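Local atomic coordinates of glycerol dehydratase (Clostridium butyricum, PDB entry 1R9D), a protein that probably dehydrates glycerol without coenzyme B12, as a lyase of the glycyl-radical, pyruvate formate-lyase-like family. Residues 769-772 with 773-777; 737-741 with 742-746. All blocks are in the same frame, centred on the assembly; numbering follows the deposited sequence.

Contact 1 of 2, residues 769-772 with 773-777; sequences ISLD and KSIQN
D772 takes two bonds from S774 on the single oxygen OD1. S774 N donates to D772 OD1 at 2.9 Å, and the N-H points close to the acceptor (159°). S774 OG lies 2.6 Å from the same D772 OD1 and also donates to it. Both donors meet the anti side of the carboxylate, about 30° out of its plane, and arrive from opposite faces. The serine torsion adds the OG bond to the one from S774 N: with chi1 at 62°, OG sits between the backbone N and the carbonyl carbon and is turned back toward D772. This is an Asx turn with the aspartate as N-cap, opening the helix that starts at K773; the carboxylate charge would probably also interact favourably with that helix end. The backbone carbonyl of the same residue is used twice as well: D772 O accepts from I775 N at 3.0 Å, which lies above the carbonyl plane, and from Q776 N at 3.0 Å, in that plane. These polar bonds are the tight part. L771, I775 and Q776 form the buried side with looser apolar contacts, L771 CB 3.9 Å from Q776 CG and L771 CD2 4.2 Å from I775 CG2. The Q776 amide continues past L771, its NE2 bonded to F768 O and its OE1 to the side chain of Q748. On the solvent side the exposed K773 runs fully extended away from 769-772, and D772 itself is only partly buried.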
loop_
_atom_site.group_PDB
_atom_site.type_symbol
_atom_site.label_atom_id
_atom_site.label_comp_id
_atom_site.label_asym_id
_atom_site.label_seq_id
_atom_site.Cartn_x
_atom_site.Cartn_y
_atom_site.Cartn_z
ATOM N N ILE A 769 -19.592 41.025 -1.793
ATOM C CA ILE A 769 -18.489 41.689 -1.103
ATOM C C ILE A 769 -17.386 40.765 -0.590
ATOM O O ILE A 769 -16.366 41.242 -0.089
ATOM C CB ILE A 769 -18.994 42.567 0.084
ATOM C CG1 ILE A 769 -19.628 41.694 1.166
ATOM C CG2 ILE A 769 -19.992 43.598 -0.426
ATOM C CD1 ILE A 769 -19.981 42.459 2.437
ATOM N N SER A 770 -17.574 39.453 -0.709
ATOM C CA SER A 770 -16.553 38.510 -0.252
ATOM C C SER A 770 -15.601 38.169 -1.393
ATOM O O SER A 770 -14.553 37.559 -1.181
ATOM C CB SER A 770 -17.195 37.220 0.280
ATOM O OG SER A 770 -17.710 36.415 -0.775
ATOM N N LEU A 771 -15.970 38.580 -2.603
ATOM C CA LEU A 771 -15.172 38.313 -3.798
ATOM C C LEU A 771 -14.064 39.326 -4.044
ATOM O O LEU A 771 -14.230 40.515 -3.779
ATOM C CB LEU A 771 -16.080 38.298 -5.029
ATOM C CG LEU A 771 -17.177 37.243 -5.109
ATOM C CD1 LEU A 771 -18.099 37.565 -6.283
ATOM C CD2 LEU A 771 -16.545 35.870 -5.282
ATOM N N ASP A 772 -12.940 38.852 -4.567
ATOM C CA ASP A 772 -11.820 39.727 -4.895
ATOM C C ASP A 772 -12.315 40.666 -5.999
ATOM O O ASP A 772 -13.160 40.283 -6.810
ATOM C CB ASP A 772 -10.636 38.894 -5.390
ATOM C CG ASP A 772 -9.420 39.737 -5.713
ATOM O OD1 ASP A 772 -9.289 40.177 -6.879
ATOM O OD2 ASP A 772 -8.596 39.965 -4.797
ATOM N N LYS A 773 -11.803 41.893 -6.026
ATOM C CA LYS A 773 -12.241 42.861 -7.031
ATOM C C LYS A 773 -12.095 42.366 -8.471
ATOM O O LYS A 773 -12.902 42.712 -9.337
ATOM C CB LYS A 773 -11.477 44.177 -6.873
ATOM C CG LYS A 773 -11.984 45.278 -7.791
ATOM C CD LYS A 773 -11.129 46.535 -7.703
ATOM C CE LYS A 773 -11.613 47.592 -8.691
ATOM N NZ LYS A 773 -10.779 48.829 -8.629
ATOM N N SER A 774 -11.070 41.564 -8.728
ATOM C CA SER A 774 -10.836 41.045 -10.073
ATOM C C SER A 774 -12.014 40.202 -10.555
ATOM O O SER A 774 -12.364 40.228 -11.735
ATOM C CB SER A 774 -9.553 40.212 -10.105
ATOM O OG SER A 774 -9.653 39.078 -9.255
ATOM N N ILE A 775 -12.619 39.457 -9.638
ATOM C CA ILE A 775 -13.759 38.611 -9.964
ATOM C C ILE A 775 -15.019 39.467 -10.019
ATOM O O ILE A 775 -15.894 39.244 -10.855
ATOM C CB ILE A 775 -13.910 37.484 -8.919
ATOM C CG1 ILE A 775 -12.657 36.603 -8.952
ATOM C CG2 ILE A 775 -15.169 36.662 -9.193
ATOM C CD1 ILE A 775 -12.551 35.624 -7.791
ATOM N N GLN A 776 -15.113 40.454 -9.131
ATOM C CA GLN A 776 -16.272 41.341 -9.133
ATOM C C GLN A 776 -16.344 42.054 -10.480
ATOM O O GLN A 776 -17.413 42.148 -11.087
ATOM C CB GLN A 776 -16.161 42.400 -8.037
ATOM C CG GLN A 776 -16.175 41.878 -6.616
ATOM C CD GLN A 776 -16.171 43.015 -5.611
ATOM O OE1 GLN A 776 -15.573 44.063 -5.857
ATOM N NE2 GLN A 776 -16.830 42.814 -4.475
ATOM N N ASN A 777 -15.200 42.552 -10.940
ATOM C CA ASN A 777 -15.136 43.268 -12.210
ATOM C C ASN A 777 -15.440 42.383 -13.414
ATOM O O ASN A 777 -16.021 42.846 -14.389
ATOM C CB ASN A 777 -13.764 43.924 -12.392
ATOM C CG ASN A 777 -13.538 45.074 -11.424
ATOM O OD1 ASN A 777 -14.492 45.645 -10.895
ATOM N ND2 ASN A 777 -12.276 45.427 -11.202
#

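Contact 2 of 2, residues 737-741 with 742-746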
loop_
_atom_site.group_PDB
_atom_site.type_symbol
_atom_site.label_atom_id
_atom_site.label_comp_id
_atom_site.label_asym_id
_atom_site.label_seq_id
_atom_site.Cartn_x
_atom_site.Cartn_y
_atom_site.Cartn_z
ATOM N N ASN A 737 -28.124 35.688 -14.105
ATOM C CA ASN A 737 -27.936 36.757 -13.139
ATOM C C ASN A 737 -28.999 37.756 -13.592
ATOM O O ASN A 737 -29.201 37.956 -14.794
ATOM C CB ASN A 737 -26.555 37.405 -13.266
ATOM C CG ASN A 737 -25.622 37.034 -12.124
ATOM O OD1 ASN A 737 -26.034 36.961 -10.963
ATOM N ND2 ASN A 737 -24.354 36.823 -12.446
ATOM N N VAL A 738 -29.704 38.350 -12.640
ATOM C CA VAL A 738 -30.729 39.339 -12.949
ATOM C C VAL A 738 -30.550 40.417 -11.896
ATOM O O VAL A 738 -31.175 40.370 -10.838
ATOM C CB VAL A 738 -32.152 38.755 -12.832
ATOM C CG1 VAL A 738 -33.184 39.813 -13.209
ATOM C CG2 VAL A 738 -32.296 37.541 -13.736
ATOM N N ILE A 739 -29.684 41.378 -12.184
ATOM C CA ILE A 739 -29.413 42.439 -11.228
ATOM C C ILE A 739 -29.103 43.774 -11.892
ATOM O O ILE A 739 -28.675 43.833 -13.048
ATOM C CB ILE A 739 -28.228 42.049 -10.316
ATOM C CG1 ILE A 739 -28.120 43.029 -9.147
ATOM C CG2 ILE A 739 -26.936 42.026 -11.128
ATOM C CD1 ILE A 739 -27.065 42.651 -8.136
ATOM N N ASP A 740 -29.332 44.841 -11.136
ATOM C CA ASP A 740 -29.082 46.200 -11.593
ATOM C C ASP A 740 -27.585 46.466 -11.470
ATOM O O ASP A 740 -27.021 46.367 -10.377
ATOM C CB ASP A 740 -29.848 47.183 -10.709
ATOM C CG ASP A 740 -29.912 48.572 -11.299
ATOM O OD1 ASP A 740 -28.880 49.050 -11.820
ATOM O OD2 ASP A 740 -31.000 49.185 -11.227
ATOM N N LYS A 741 -26.944 46.803 -12.586
ATOM C CA LYS A 741 -25.509 47.073 -12.589
ATOM C C LYS A 741 -25.101 48.148 -11.581
ATOM O O LYS A 741 -23.997 48.111 -11.034
ATOM C CB LYS A 741 -25.057 47.495 -13.988
ATOM C CG LYS A 741 -23.574 47.811 -14.085
ATOM C CD LYS A 741 -23.191 48.230 -15.495
ATOM C CE LYS A 741 -21.696 48.472 -15.611
ATOM N NZ LYS A 741 -21.303 48.776 -17.013
ATOM N N LYS A 742 -25.989 49.107 -11.344
ATOM C CA LYS A 742 -25.702 50.183 -10.400
ATOM C C LYS A 742 -25.506 49.642 -8.988
ATOM O O LYS A 742 -24.711 50.177 -8.212
ATOM C CB LYS A 742 -26.835 51.210 -10.419
ATOM C CG LYS A 742 -26.921 51.970 -11.731
ATOM C CD LYS A 742 -28.226 52.727 -11.873
ATOM C CE LYS A 742 -28.357 53.287 -13.283
ATOM N NZ LYS A 742 -29.734 53.777 -13.568
ATOM N N ILE A 743 -26.229 48.575 -8.661
ATOM C CA ILE A 743 -26.127 47.972 -7.340
ATOM C C ILE A 743 -24.766 47.316 -7.127
ATOM O O ILE A 743 -24.199 47.391 -6.039
ATOM C CB ILE A 743 -27.245 46.931 -7.120
ATOM C CG1 ILE A 743 -28.603 47.638 -7.110
ATOM C CG2 ILE A 743 -27.023 46.185 -5.807
ATOM C CD1 ILE A 743 -29.790 46.712 -6.945
ATOM N N LEU A 744 -24.234 46.680 -8.164
ATOM C CA LEU A 744 -22.933 46.039 -8.048
ATOM C C LEU A 744 -21.836 47.090 -7.879
ATOM O O LEU A 744 -20.887 46.902 -7.112
ATOM C CB LEU A 744 -22.656 45.177 -9.283
ATOM C CG LEU A 744 -23.685 44.072 -9.544
ATOM C CD1 LEU A 744 -23.316 43.322 -10.817
ATOM C CD2 LEU A 744 -23.730 43.121 -8.362
ATOM N N LEU A 745 -21.971 48.205 -8.588
ATOM C CA LEU A 745 -20.979 49.269 -8.493
ATOM C C LEU A 745 -21.037 49.936 -7.122
ATOM O O LEU A 745 -20.009 50.316 -6.563
ATOM C CB LEU A 745 -21.208 50.310 -9.595
ATOM C CG LEU A 745 -20.965 49.829 -11.030
ATOM C CD1 LEU A 745 -21.261 50.959 -12.009
ATOM C CD2 LEU A 745 -19.527 49.364 -11.181
ATOM N N ALA A 746 -22.245 50.064 -6.583
ATOM C CA ALA A 746 -22.436 50.681 -5.275
ATOM C C ALA A 746 -21.837 49.797 -4.185
ATOM O O ALA A 746 -21.304 50.296 -3.188
ATOM C CB ALA A 746 -23.916 50.898 -5.016
#
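I739 and L744 meet methyl to methyl, I739 CD1 to L744 CD2, at 3.4 Å, closer than usual van der Waals contact. A second pair, I739 CG2 and L744 CD1, follows at 3.9 Å, so both isoleucine branches lie against the leucine end. With chi1 at -169°, I739 has CG1, and with it CD1, anti to the backbone N and CG2 between that N and the carbonyl carbon, which sends the two branches to the two leucine methyls. I739 CD1 also reaches I743 CG2, more loosely, at 4.2 Å. Next comes the N-cap of helix 741-749: K742 N donates to D740 OD1 at 2.9 Å with an N-H...O angle of 151°, closing an Asx turn. The K742 chain slants across the aspartate, CB 3.3 Å from D740 OD1, but its ammonium ends without contacting the carboxylate. D740 CB in turn lies beside I743 CD1. Backbone bonds hold these groups in place, I743 N giving to D740 O at 2.9 Å and L745 N to K741 O at 3.2 Å; the bond from L744 N to K741 O is weak. Farther out, I739 touches L757, I743 touches Y754, and K741, L744 and L745 all touch I780 of helix 773-781.

Along the chain contact 2 comes first, where strand 733-738 of the mixed sheet that also holds strand 702-705 turns into helix 741-749. Strands 758-760 and 765-767 follow, with G763, the predicted glycyl-radical site, between them; contact 1 then marks the start of helix 773-781. Each contact closes only a short turn at a helix start, and the two lie in series, neither nested nor crossed. The centres of contact 1 and contact 2 are about 13 Å apart. The nearest atoms of contact 1 and contact 2 are about 6 Å apart, without touching. The helices join them instead: Q748 of helix 741-749 bonds to Q776 and N777, while I780 of helix 773-781 packs against residues of contact 2.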